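PDB 3IFR: carbohydrate kinase, FGGY from Rhodospirillum rubrum, which probably phosphorylates the sugar D-xylulose using ATP, as a xylulose kinase of the FGGY carbohydrate kinase family. Local coordinates for residues M85-V90 against T135-T140; M417-D422 against E476-L481; A250-I255 against S437-A442; I10-G15 against D57-V62. All coordinates share one frame; numbering follows the deposited sequence.

Contact 1. Residues M85-V90 against T135-T140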
loop_
_atom_site.group_PDB
_atom_site.type_symbol
_atom_site.label_atom_id
_atom_site.label_comp_id
_atom_site.label_asym_id
_atom_site.label_seq_id
_atom_site.Cartn_x
_atom_site.Cartn_y
_atom_site.Cartn_z
HETATM N N MSE A 85 4.502 0.967 7.114
HETATM C CA MSE A 85 3.596 1.935 6.491
HETATM C C MSE A 85 4.310 3.265 6.141
HETATM O O MSE A 85 5.307 3.626 6.756
HETATM C CB MSE A 85 2.359 2.128 7.367
HETATM C CG MSE A 85 2.453 3.258 8.396
HETATM SE SE MSE A 85 3.801 3.115 9.850
HETATM C CE MSE A 85 2.845 1.991 11.185
ATOM N N LEU A 86 3.811 3.971 5.139
ATOM C CA LEU A 86 4.358 5.282 4.777
ATOM C C LEU A 86 3.260 6.132 4.107
ATOM O O LEU A 86 2.212 5.613 3.698
ATOM C CB LEU A 86 5.563 5.131 3.803
ATOM C CG LEU A 86 5.301 4.701 2.348
ATOM C CD1 LEU A 86 6.541 4.863 1.453
ATOM C CD2 LEU A 86 4.785 3.249 2.277
ATOM N N PRO A 87 3.484 7.444 4.023
ATOM C CA PRO A 87 4.590 8.104 4.731
ATOM C C PRO A 87 4.168 8.425 6.163
ATOM O O PRO A 87 3.173 9.132 6.369
ATOM C CB PRO A 87 4.778 9.403 3.961
ATOM C CG PRO A 87 3.874 9.316 2.748
ATOM C CD PRO A 87 2.802 8.340 3.085
ATOM N N ALA A 88 4.881 7.879 7.149
ATOM C CA ALA A 88 4.627 8.245 8.512
ATOM C C ALA A 88 5.514 9.463 8.701
ATOM O O ALA A 88 6.505 9.650 7.973
ATOM C CB ALA A 88 5.015 7.120 9.450
ATOM N N VAL A 89 5.139 10.324 9.635
ATOM C CA VAL A 89 5.949 11.482 9.960
ATOM C C VAL A 89 6.466 11.338 11.376
ATOM O O VAL A 89 5.696 11.400 12.340
ATOM C CB VAL A 89 5.136 12.781 9.856
ATOM C CG1 VAL A 89 5.933 13.973 10.390
ATOM C CG2 VAL A 89 4.679 13.022 8.400
ATOM N N VAL A 90 7.776 11.136 11.479
ATOM C CA VAL A 90 8.506 11.039 12.737
ATOM C C VAL A 90 9.459 12.226 12.829
ATOM O O VAL A 90 10.214 12.465 11.861
ATOM C CB VAL A 90 9.355 9.732 12.749
ATOM C CG1 VAL A 90 10.160 9.622 14.048
ATOM C CG2 VAL A 90 8.453 8.546 12.610
ATOM N N THR A 135 -1.648 16.592 -1.303
ATOM C CA THR A 135 -2.649 15.981 -0.439
ATOM C C THR A 135 -2.160 15.990 1.019
ATOM O O THR A 135 -0.996 16.333 1.282
ATOM C CB THR A 135 -3.047 14.510 -0.903
ATOM O OG1 THR A 135 -2.053 13.549 -0.495
ATOM C CG2 THR A 135 -3.247 14.416 -2.425
ATOM N N GLN A 136 -3.045 15.625 1.951
ATOM C CA GLN A 136 -2.653 15.477 3.343
ATOM C C GLN A 136 -1.637 14.364 3.550
ATOM O O GLN A 136 -1.087 14.234 4.604
ATOM C CB GLN A 136 -3.850 15.188 4.240
ATOM C CG GLN A 136 -4.881 16.287 4.285
ATOM C CD GLN A 136 -5.867 16.104 5.438
ATOM O OE1 GLN A 136 -7.095 16.220 5.245
ATOM N NE2 GLN A 136 -5.338 15.803 6.643
ATOM N N GLN A 137 -1.382 13.539 2.552
ATOM C CA GLN A 137 -0.412 12.488 2.775
ATOM C C GLN A 137 1.032 12.987 2.627
ATOM O O GLN A 137 1.971 12.376 3.125
ATOM C CB GLN A 137 -0.699 11.357 1.833
ATOM C CG GLN A 137 -0.711 10.045 2.498
ATOM C CD GLN A 137 -1.923 9.246 2.079
ATOM O OE1 GLN A 137 -3.006 9.398 2.665
ATOM N NE2 GLN A 137 -1.762 8.405 1.047
ATOM N N LEU A 138 1.199 14.125 1.964
ATOM C CA LEU A 138 2.534 14.721 1.870
ATOM C C LEU A 138 3.080 15.036 3.266
ATOM O O LEU A 138 2.420 15.714 4.079
ATOM C CB LEU A 138 2.524 16.014 1.064
ATOM C CG LEU A 138 2.059 15.944 -0.370
ATOM C CD1 LEU A 138 2.027 17.357 -0.954
ATOM C CD2 LEU A 138 2.974 15.002 -1.168
ATOM N N VAL A 139 4.274 14.528 3.537
ATOM C CA VAL A 139 5.054 14.950 4.699
ATOM C C VAL A 139 5.023 16.491 4.846
ATOM O O VAL A 139 4.841 17.022 5.944
ATOM C CB VAL A 139 6.474 14.466 4.545
ATOM C CG1 VAL A 139 7.383 15.064 5.656
ATOM C CG2 VAL A 139 6.455 12.935 4.582
ATOM N N THR A 140 5.151 17.182 3.713
ATOM C CA THR A 140 5.047 18.648 3.631
ATOM C C THR A 140 3.756 19.232 4.243
ATOM O O THR A 140 3.798 20.232 4.963
ATOM C CB THR A 140 5.147 19.083 2.171
ATOM O OG1 THR A 140 6.468 18.792 1.687
ATOM C CG2 THR A 140 4.829 20.558 2.008
HETATM O O HOH W 1 1.304 10.746 5.513
#
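The loop that leaves strand 77-84 meets the start of helix 139-149 where P87 and V89 pack against Q137 and V139. The proline ring, set after a cis peptide bond, turns its outer carbons to the turn ahead of the helix: P87 CD lies 3.9 Å from Q137 CG, the two side chains crossing at about a right angle, and P87 CG comes 3.6 Å from Q137 O. P87 CB reaches V139 CG2 at 4.0 Å. Two residues on, V89 CG2 meets the same V139 methyl at 4.2 Å. With CG2 set anti to the V139 carbonyl carbon (CG1 to N, chi1 172°), it is this branch that serves both partners. The receiving element is a type I beta turn from T135 to L138, with an ST turn in which T135 OG1 accepts from Q137 N, and L138 takes the N-cap position of the helix. Compact apolar groups suit the buried part formed by P87, V89 and V139, which W181 of helix 179-185 also touches through P87 and V139, while Q137 lies at its exposed rim. Polar atoms are joined indirectly: one water donates to P87 O at 2.6 Å and to Q137 O at 3.0 Å.

Contact 2. Residues M417-D422 against E476-L481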
loop_
_atom_site.group_PDB
_atom_site.type_symbol
_atom_site.label_atom_id
_atom_site.label_comp_id
_atom_site.label_asym_id
_atom_site.label_seq_id
_atom_site.Cartn_x
_atom_site.Cartn_y
_atom_site.Cartn_z
HETATM N N MSE A 417 -14.199 -13.355 -8.279
HETATM C CA MSE A 417 -13.040 -13.466 -9.152
HETATM C C MSE A 417 -13.434 -13.841 -10.598
HETATM O O MSE A 417 -12.864 -13.324 -11.551
HETATM C CB MSE A 417 -12.033 -14.443 -8.565
HETATM C CG MSE A 417 -11.495 -14.024 -7.223
HETATM SE SE MSE A 417 -10.581 -12.242 -7.222
HETATM C CE MSE A 417 -12.148 -11.090 -6.839
ATOM N N GLY A 418 -14.417 -14.723 -10.760
ATOM C CA GLY A 418 -14.970 -15.003 -12.073
ATOM C C GLY A 418 -15.458 -13.695 -12.651
ATOM O O GLY A 418 -15.162 -13.343 -13.800
ATOM N N ILE A 419 -16.171 -12.922 -11.835
ATOM C CA ILE A 419 -16.662 -11.635 -12.306
ATOM C C ILE A 419 -15.503 -10.733 -12.701
ATOM O O ILE A 419 -15.532 -10.089 -13.748
ATOM C CB ILE A 419 -17.559 -10.964 -11.248
ATOM C CG1 ILE A 419 -18.930 -11.669 -11.214
ATOM C CG2 ILE A 419 -17.647 -9.407 -11.444
ATOM C CD1 ILE A 419 -19.693 -11.368 -9.945
HETATM N N MSE A 420 -14.484 -10.656 -11.855
HETATM C CA MSE A 420 -13.345 -9.797 -12.162
HETATM C C MSE A 420 -12.715 -10.138 -13.512
HETATM O O MSE A 420 -12.450 -9.248 -14.316
HETATM C CB MSE A 420 -12.276 -9.927 -11.087
HETATM C CG MSE A 420 -11.059 -9.027 -11.322
HETATM SE SE MSE A 420 -11.517 -7.140 -10.916
HETATM C CE MSE A 420 -11.424 -6.396 -12.768
ATOM N N ALA A 421 -12.469 -11.437 -13.749
ATOM C CA ALA A 421 -11.841 -11.865 -14.968
ATOM C C ALA A 421 -12.717 -11.586 -16.175
ATOM O O ALA A 421 -12.207 -11.125 -17.207
ATOM C CB ALA A 421 -11.479 -13.322 -14.898
ATOM N N ASP A 422 -14.016 -11.880 -16.056
ATOM C CA ASP A 422 -14.947 -11.649 -17.173
ATOM C C ASP A 422 -15.077 -10.162 -17.525
ATOM O O ASP A 422 -15.460 -9.795 -18.658
ATOM C CB ASP A 422 -16.349 -12.194 -16.893
ATOM C CG ASP A 422 -16.422 -13.716 -16.942
ATOM O OD1 ASP A 422 -15.530 -14.338 -17.549
ATOM O OD2 ASP A 422 -17.389 -14.274 -16.356
ATOM N N GLU A 476 -19.010 -8.729 -23.978
ATOM C CA GLU A 476 -19.951 -7.811 -24.566
ATOM C C GLU A 476 -20.956 -7.229 -23.565
ATOM O O GLU A 476 -21.246 -6.109 -23.622
ATOM C CB GLU A 476 -20.637 -8.496 -25.725
ATOM C CG GLU A 476 -21.370 -7.618 -26.642
ATOM C CD GLU A 476 -22.124 -8.396 -27.697
ATOM O OE1 GLU A 476 -21.648 -8.399 -28.845
ATOM O OE2 GLU A 476 -23.165 -9.016 -27.376
ATOM N N VAL A 477 -21.454 -8.005 -22.644
ATOM C CA VAL A 477 -22.207 -7.478 -21.539
ATOM C C VAL A 477 -21.368 -6.645 -20.566
ATOM O O VAL A 477 -21.749 -5.589 -20.214
ATOM C CB VAL A 477 -22.964 -8.566 -20.825
ATOM C CG1 VAL A 477 -22.106 -9.674 -20.509
ATOM C CG2 VAL A 477 -23.509 -8.064 -19.617
ATOM N N TYR A 478 -20.210 -7.095 -20.159
ATOM C CA TYR A 478 -19.444 -6.272 -19.228
ATOM C C TYR A 478 -18.904 -4.974 -19.863
ATOM O O TYR A 478 -18.782 -3.957 -19.173
ATOM C CB TYR A 478 -18.369 -7.059 -18.480
ATOM C CG TYR A 478 -18.954 -7.897 -17.375
ATOM C CD1 TYR A 478 -19.780 -7.326 -16.429
ATOM C CD2 TYR A 478 -18.684 -9.258 -17.274
ATOM C CE1 TYR A 478 -20.350 -8.081 -15.412
ATOM C CE2 TYR A 478 -19.232 -10.008 -16.261
ATOM C CZ TYR A 478 -20.072 -9.416 -15.337
ATOM O OH TYR A 478 -20.617 -10.148 -14.301
ATOM N N ASP A 479 -18.622 -5.012 -21.170
ATOM C CA ASP A 479 -18.282 -3.813 -21.903
ATOM C C ASP A 479 -19.392 -2.761 -21.830
ATOM O O ASP A 479 -19.109 -1.569 -21.563
ATOM C CB ASP A 479 -17.979 -4.128 -23.364
ATOM C CG ASP A 479 -16.527 -4.539 -23.586
ATOM O OD1 ASP A 479 -15.665 -4.168 -22.762
ATOM O OD2 ASP A 479 -16.243 -5.225 -24.584
ATOM N N ARG A 480 -20.628 -3.191 -22.098
ATOM C CA ARG A 480 -21.790 -2.320 -22.002
ATOM C C ARG A 480 -22.012 -1.889 -20.560
ATOM O O ARG A 480 -22.367 -0.736 -20.301
ATOM C CB ARG A 480 -23.051 -3.006 -22.506
ATOM C CG ARG A 480 -23.149 -3.130 -24.036
ATOM C CD ARG A 480 -24.502 -3.741 -24.518
ATOM N NE ARG A 480 -24.387 -5.147 -24.940
ATOM C CZ ARG A 480 -24.995 -6.164 -24.328
ATOM N NH1 ARG A 480 -24.820 -7.410 -24.765
ATOM N NH2 ARG A 480 -25.776 -5.937 -23.271
ATOM N N LEU A 481 -21.805 -2.797 -19.606
ATOM C CA LEU A 481 -21.947 -2.386 -18.188
ATOM C C LEU A 481 -20.940 -1.309 -17.901
ATOM O O LEU A 481 -21.292 -0.273 -17.319
ATOM C CB LEU A 481 -21.791 -3.527 -17.192
ATOM C CG LEU A 481 -22.288 -3.185 -15.786
ATOM C CD1 LEU A 481 -23.714 -2.744 -15.839
ATOM C CD2 LEU A 481 -22.137 -4.390 -14.858
#
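Y478 reaches from helix 475-496 to D422 and I419 on helix 414-424, and its side chain can be followed atom by atom. Y478 CB lies 4.0 Å from D422 O, the backbone oxygen beside which the ring begins. With CG anti to its own carbonyl carbon (chi1 -77°), the ring is carried to D422, where Y478 CD2 comes 3.5 Å from D422 O, which stands obliquely to the ring. Next, Y478 CE2 packs 3.7 Å from D422 CB, the methylene of an aspartate whose OD1 accepts a hydrogen bond from the backbone N of D471. Helix 414-424 belongs to a beta-alpha-beta crossover joining the parallel strands 403-407 and 428-432 of the C-terminal domain, and M417 and A421 face that sheet while I419 and D422 meet the tyrosine. At the tip, Y478 OH lies 3.8 Å from I419 CG1, the isoleucine crossing the tyrosine at about a right angle. Tyrosine suits the place because its apolar ring spans the gap between helices while its hydroxyl is hydrogen-bonded to E381 and R377 of helix 372-397. A leucine here would probably stop short of I419 and leave E381 and R377 without the hydroxyl they share. A salt bridge from D479 OD1 to R388 adds a second tie to helix 372-397.

Contact 3. Residues A250-I255 against S437-A442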
loop_
_atom_site.group_PDB
_atom_site.type_symbol
_atom_site.label_atom_id
_atom_site.label_comp_id
_atom_site.label_asym_id
_atom_site.label_seq_id
_atom_site.Cartn_x
_atom_site.Cartn_y
_atom_site.Cartn_z
ATOM N N ALA A 250 3.610 -5.959 -3.210
ATOM C CA ALA A 250 3.479 -6.246 -4.644
ATOM C C ALA A 250 4.559 -7.259 -5.073
ATOM O O ALA A 250 4.265 -8.286 -5.653
ATOM C CB ALA A 250 3.546 -4.987 -5.469
ATOM N N LEU A 251 5.804 -6.972 -4.761
ATOM C CA LEU A 251 6.909 -7.913 -4.987
ATOM C C LEU A 251 6.598 -9.339 -4.531
ATOM O O LEU A 251 6.763 -10.277 -5.262
ATOM C CB LEU A 251 8.134 -7.423 -4.220
ATOM C CG LEU A 251 9.359 -8.289 -4.466
ATOM C CD1 LEU A 251 9.635 -8.350 -5.968
ATOM C CD2 LEU A 251 10.564 -7.761 -3.664
ATOM N N ALA A 252 6.150 -9.498 -3.304
ATOM C CA ALA A 252 5.828 -10.833 -2.772
ATOM C C ALA A 252 4.741 -11.483 -3.567
ATOM O O ALA A 252 4.694 -12.712 -3.679
ATOM C CB ALA A 252 5.422 -10.749 -1.270
ATOM N N ALA A 253 3.837 -10.689 -4.109
ATOM C CA ALA A 253 2.803 -11.278 -4.949
ATOM C C ALA A 253 3.341 -11.606 -6.351
ATOM O O ALA A 253 2.618 -12.102 -7.198
ATOM C CB ALA A 253 1.543 -10.397 -5.007
ATOM N N GLY A 254 4.617 -11.342 -6.577
ATOM C CA GLY A 254 5.223 -11.605 -7.869
ATOM C C GLY A 254 5.033 -10.527 -8.911
ATOM O O GLY A 254 5.013 -10.818 -10.094
ATOM N N ILE A 255 4.853 -9.280 -8.504
ATOM C CA ILE A 255 4.855 -8.200 -9.475
ATOM C C ILE A 255 6.300 -7.706 -9.626
ATOM O O ILE A 255 6.808 -6.868 -8.816
ATOM C CB ILE A 255 3.869 -7.062 -9.084
ATOM C CG1 ILE A 255 2.449 -7.410 -9.559
ATOM C CG2 ILE A 255 4.255 -5.761 -9.743
ATOM C CD1 ILE A 255 1.732 -8.381 -8.692
ATOM N N SER A 437 3.846 -7.999 3.760
ATOM C CA SER A 437 4.950 -7.175 3.291
ATOM C C SER A 437 6.298 -7.684 3.780
ATOM O O SER A 437 7.348 -7.413 3.157
ATOM C CB SER A 437 4.779 -5.737 3.793
ATOM O OG SER A 437 3.488 -5.209 3.551
ATOM N N ALA A 438 6.290 -8.404 4.898
ATOM C CA ALA A 438 7.561 -8.835 5.497
ATOM C C ALA A 438 8.280 -9.686 4.509
ATOM O O ALA A 438 9.507 -9.650 4.436
ATOM C CB ALA A 438 7.359 -9.603 6.776
ATOM N N VAL A 439 7.500 -10.446 3.740
ATOM C CA VAL A 439 8.042 -11.288 2.676
ATOM C C VAL A 439 8.726 -10.516 1.538
ATOM O O VAL A 439 9.793 -10.935 1.034
ATOM C CB VAL A 439 6.967 -12.198 2.032
ATOM C CG1 VAL A 439 7.572 -12.866 0.811
ATOM C CG2 VAL A 439 6.424 -13.213 3.036
ATOM N N GLY A 440 8.084 -9.432 1.083
ATOM C CA GLY A 440 8.682 -8.576 0.075
ATOM C C GLY A 440 10.004 -8.103 0.656
ATOM O O GLY A 440 11.005 -7.945 -0.049
ATOM N N ALA A 441 10.026 -7.878 1.964
ATOM C CA ALA A 441 11.259 -7.377 2.602
ATOM C C ALA A 441 12.372 -8.424 2.753
ATOM O O ALA A 441 13.517 -8.134 2.430
ATOM C CB ALA A 441 10.967 -6.647 3.944
ATOM N N ALA A 442 12.053 -9.635 3.211
ATOM C CA ALA A 442 13.062 -10.693 3.223
ATOM C C ALA A 442 13.674 -10.804 1.823
ATOM O O ALA A 442 14.879 -10.986 1.683
ATOM C CB ALA A 442 12.471 -12.004 3.619
#
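A252 and G440 bring together two helices at the junction of the N- and C-terminal domains of this actin-like kinase: helix 245-252, which follows strand 238-244 of the N-terminal sheet, and helix 437-448 of the second domain. The CA atoms of A252 and G440 are only 4.6 Å apart, an approach that small residues make possible. A252 CB sits 3.8 Å from G440 N and 3.7 Å from V439 CG1, so the alanine methyl rests on helix backbone and valine side chain at once. The V439 branch anti to its backbone N (chi1 171°) is the one brought to this methyl. At G440 a side chain would have to fit beside L251 CB and A252 N, and glycine leaves the backbone in direct contact. Away from this tight, buried spot the segments part. After A252 the chain ends its helix in a Schellman motif, where G254 N-H bonds to L251 O and I255 N-H to A250 O; the positive phi of G254 suits glycine, since a CB would press on the preceding carbonyl O. A253 and I255 turn instead to strand 260-265. S437, partly exposed, points its CB away, and its OG is hydrogen-bonded to D245 O. A438 and A441 likewise turn away, toward strands 8-14 and 77-84. Farther from V439, a leucine methyl meets a backbone carbonyl: L251 CD2 lies 3.6 Å from G440 O.

Contact 4. Residues I10-G15 against D57-V62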
loop_
_atom_site.group_PDB
_atom_site.type_symbol
_atom_site.label_atom_id
_atom_site.label_comp_id
_atom_site.label_asym_id
_atom_site.label_seq_id
_atom_site.Cartn_x
_atom_site.Cartn_y
_atom_site.Cartn_z
ATOM N N ILE A 10 15.990 -12.132 6.884
ATOM C CA ILE A 10 14.859 -11.670 7.708
ATOM C C ILE A 10 14.121 -10.479 7.120
ATOM O O ILE A 10 14.745 -9.520 6.685
ATOM C CB ILE A 10 15.322 -11.249 9.112
ATOM C CG1 ILE A 10 15.743 -12.451 9.959
ATOM C CG2 ILE A 10 14.252 -10.416 9.861
ATOM C CD1 ILE A 10 16.373 -12.010 11.238
ATOM N N GLY A 11 12.794 -10.533 7.143
ATOM C CA GLY A 11 11.998 -9.338 6.903
ATOM C C GLY A 11 11.232 -8.911 8.151
ATOM O O GLY A 11 10.662 -9.740 8.883
ATOM N N LEU A 12 11.207 -7.600 8.388
ATOM C CA LEU A 12 10.522 -7.016 9.510
ATOM C C LEU A 12 9.511 -5.987 8.959
ATOM O O LEU A 12 9.849 -5.156 8.120
ATOM C CB LEU A 12 11.557 -6.321 10.400
ATOM C CG LEU A 12 11.040 -5.436 11.557
ATOM C CD1 LEU A 12 10.268 -6.280 12.591
ATOM C CD2 LEU A 12 12.160 -4.689 12.242
ATOM N N ASP A 13 8.276 -6.028 9.441
ATOM C CA ASP A 13 7.231 -5.132 8.942
ATOM C C ASP A 13 6.648 -4.288 10.096
ATOM O O ASP A 13 5.975 -4.803 11.002
ATOM C CB ASP A 13 6.154 -5.949 8.213
ATOM C CG ASP A 13 4.894 -5.141 7.909
ATOM O OD1 ASP A 13 4.962 -3.901 7.866
ATOM O OD2 ASP A 13 3.822 -5.771 7.730
ATOM N N ILE A 14 6.957 -2.996 10.061
ATOM C CA ILE A 14 6.451 -2.036 11.013
ATOM C C ILE A 14 5.078 -1.615 10.507
ATOM O O ILE A 14 4.931 -0.591 9.811
ATOM C CB ILE A 14 7.361 -0.800 11.149
ATOM C CG1 ILE A 14 8.524 -1.078 12.088
ATOM C CG2 ILE A 14 6.637 0.275 11.882
ATOM C CD1 ILE A 14 9.443 -2.129 11.673
ATOM N N GLY A 15 4.075 -2.420 10.850
ATOM C CA GLY A 15 2.739 -2.258 10.309
ATOM C C GLY A 15 1.906 -1.341 11.153
ATOM O O GLY A 15 2.320 -0.925 12.230
ATOM N N ASP A 57 10.265 -1.259 20.453
ATOM C CA ASP A 57 10.043 -2.333 21.400
ATOM C C ASP A 57 9.426 -3.552 20.769
ATOM O O ASP A 57 9.867 -4.663 21.027
ATOM C CB ASP A 57 9.190 -1.874 22.560
ATOM C CG ASP A 57 9.839 -2.202 23.847
ATOM O OD1 ASP A 57 9.326 -3.116 24.532
ATOM O OD2 ASP A 57 10.914 -1.576 24.104
ATOM N N ASN A 58 8.379 -3.348 19.971
ATOM C CA ASN A 58 7.843 -4.431 19.127
ATOM C C ASN A 58 8.969 -5.077 18.309
ATOM O O ASN A 58 9.143 -6.296 18.347
ATOM C CB ASN A 58 6.747 -3.929 18.192
ATOM C CG ASN A 58 5.360 -3.823 18.849
ATOM O OD1 ASN A 58 4.379 -3.541 18.149
ATOM N ND2 ASN A 58 5.264 -4.034 20.150
ATOM N N ALA A 59 9.792 -4.270 17.633
ATOM C CA ALA A 59 10.829 -4.863 16.761
ATOM C C ALA A 59 11.858 -5.719 17.527
ATOM O O ALA A 59 12.223 -6.778 17.081
ATOM C CB ALA A 59 11.538 -3.788 15.924
ATOM N N ARG A 60 12.350 -5.230 18.653
ATOM C CA ARG A 60 13.222 -6.007 19.508
ATOM C C ARG A 60 12.604 -7.302 19.897
ATOM O O ARG A 60 13.258 -8.316 19.825
ATOM C CB ARG A 60 13.491 -5.225 20.802
ATOM C CG ARG A 60 14.484 -4.096 20.622
ATOM C CD ARG A 60 14.539 -3.285 21.850
ATOM N NE ARG A 60 15.223 -4.036 22.898
ATOM C CZ ARG A 60 15.042 -3.841 24.206
ATOM N NH1 ARG A 60 14.176 -2.929 24.636
ATOM N NH2 ARG A 60 15.716 -4.590 25.073
ATOM N N ALA A 61 11.344 -7.281 20.318
ATOM C CA ALA A 61 10.667 -8.506 20.805
ATOM C C ALA A 61 10.543 -9.607 19.749
ATOM O O ALA A 61 10.783 -10.805 20.001
ATOM C CB ALA A 61 9.278 -8.169 21.328
ATOM N N VAL A 62 10.124 -9.180 18.571
ATOM C CA VAL A 62 9.807 -10.048 17.455
ATOM C C VAL A 62 11.096 -10.606 16.815
ATOM O O VAL A 62 11.152 -11.753 16.437
ATOM C CB VAL A 62 9.029 -9.171 16.475
ATOM C CG1 VAL A 62 9.735 -9.032 15.148
ATOM C CG2 VAL A 62 7.575 -9.531 16.406
#
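Strand 10-14 and helix 57-62 run closest at L12 and A59, whose CA atoms are 7.6 Å apart, a separation that leaves room for one layer of side chains. L12 CB points toward the helix, and an extended first torsion (chi1 171°, CG anti to the backbone N) carries the fork of the leucine to the helix, where the branching at CG gives each methyl its own partner. L12 CD2 meets A59 CB at 3.8 Å, and L12 CD1 meets V62 CG1 at the same distance. A59 and V62 stand three residues apart and so fall on nearly the same side of the helix, which lets one branched side chain touch both. Alanine keeps the helix near the strand, valine adds a short branch at the next turn, and leucine supplies the reach. The packing is purely apolar, and it continues outside the segments, where L12 and V62 both touch A21 of strand 18-25 and I10 packs on L63 and L66 farther along the helix. The outer side of the helix is polar, with R60 NH1 paired to D57 OD2 in a salt bridge at 3.6 Å and R60 NE hydrogen-bonded to L230 O. Beyond I14, the centre of an inverse gamma turn, the strand runs into G15; the D13-I14-G15 sequence is consistent with the start of the phosphate-binding hairpin of the actin-like ATPase superfamily. Helix 52-70, lying between strands 29-37 and 77-84 in the chain and packed against the central strand 8-14, is the first sheet-covering helix of the ribonuclease H-like fold on which these kinases are built.

From the N terminus, contact 4 closes first, bringing helix 52-70 back onto strand 8-14 across the intervening hairpin strands. Contact 1 follows in series, folding the loop after strand 77-84 against the start of helix 139-149; the two touch where M85 N approaches I14 O in a probable hydrogen bond. Contact 3 opens at residue 250 and spans most of the C-terminal domain. Before it closes at 437-442, contact 2 has opened at 417-422, and it closes later at 476-481, so these two cross. Contact 3 joins the two domains and also abuts contact 4, with A438 packed on D13. Contact 2, remote from these, ties helix 475-496 to helix 414-424 of the C-terminal domain.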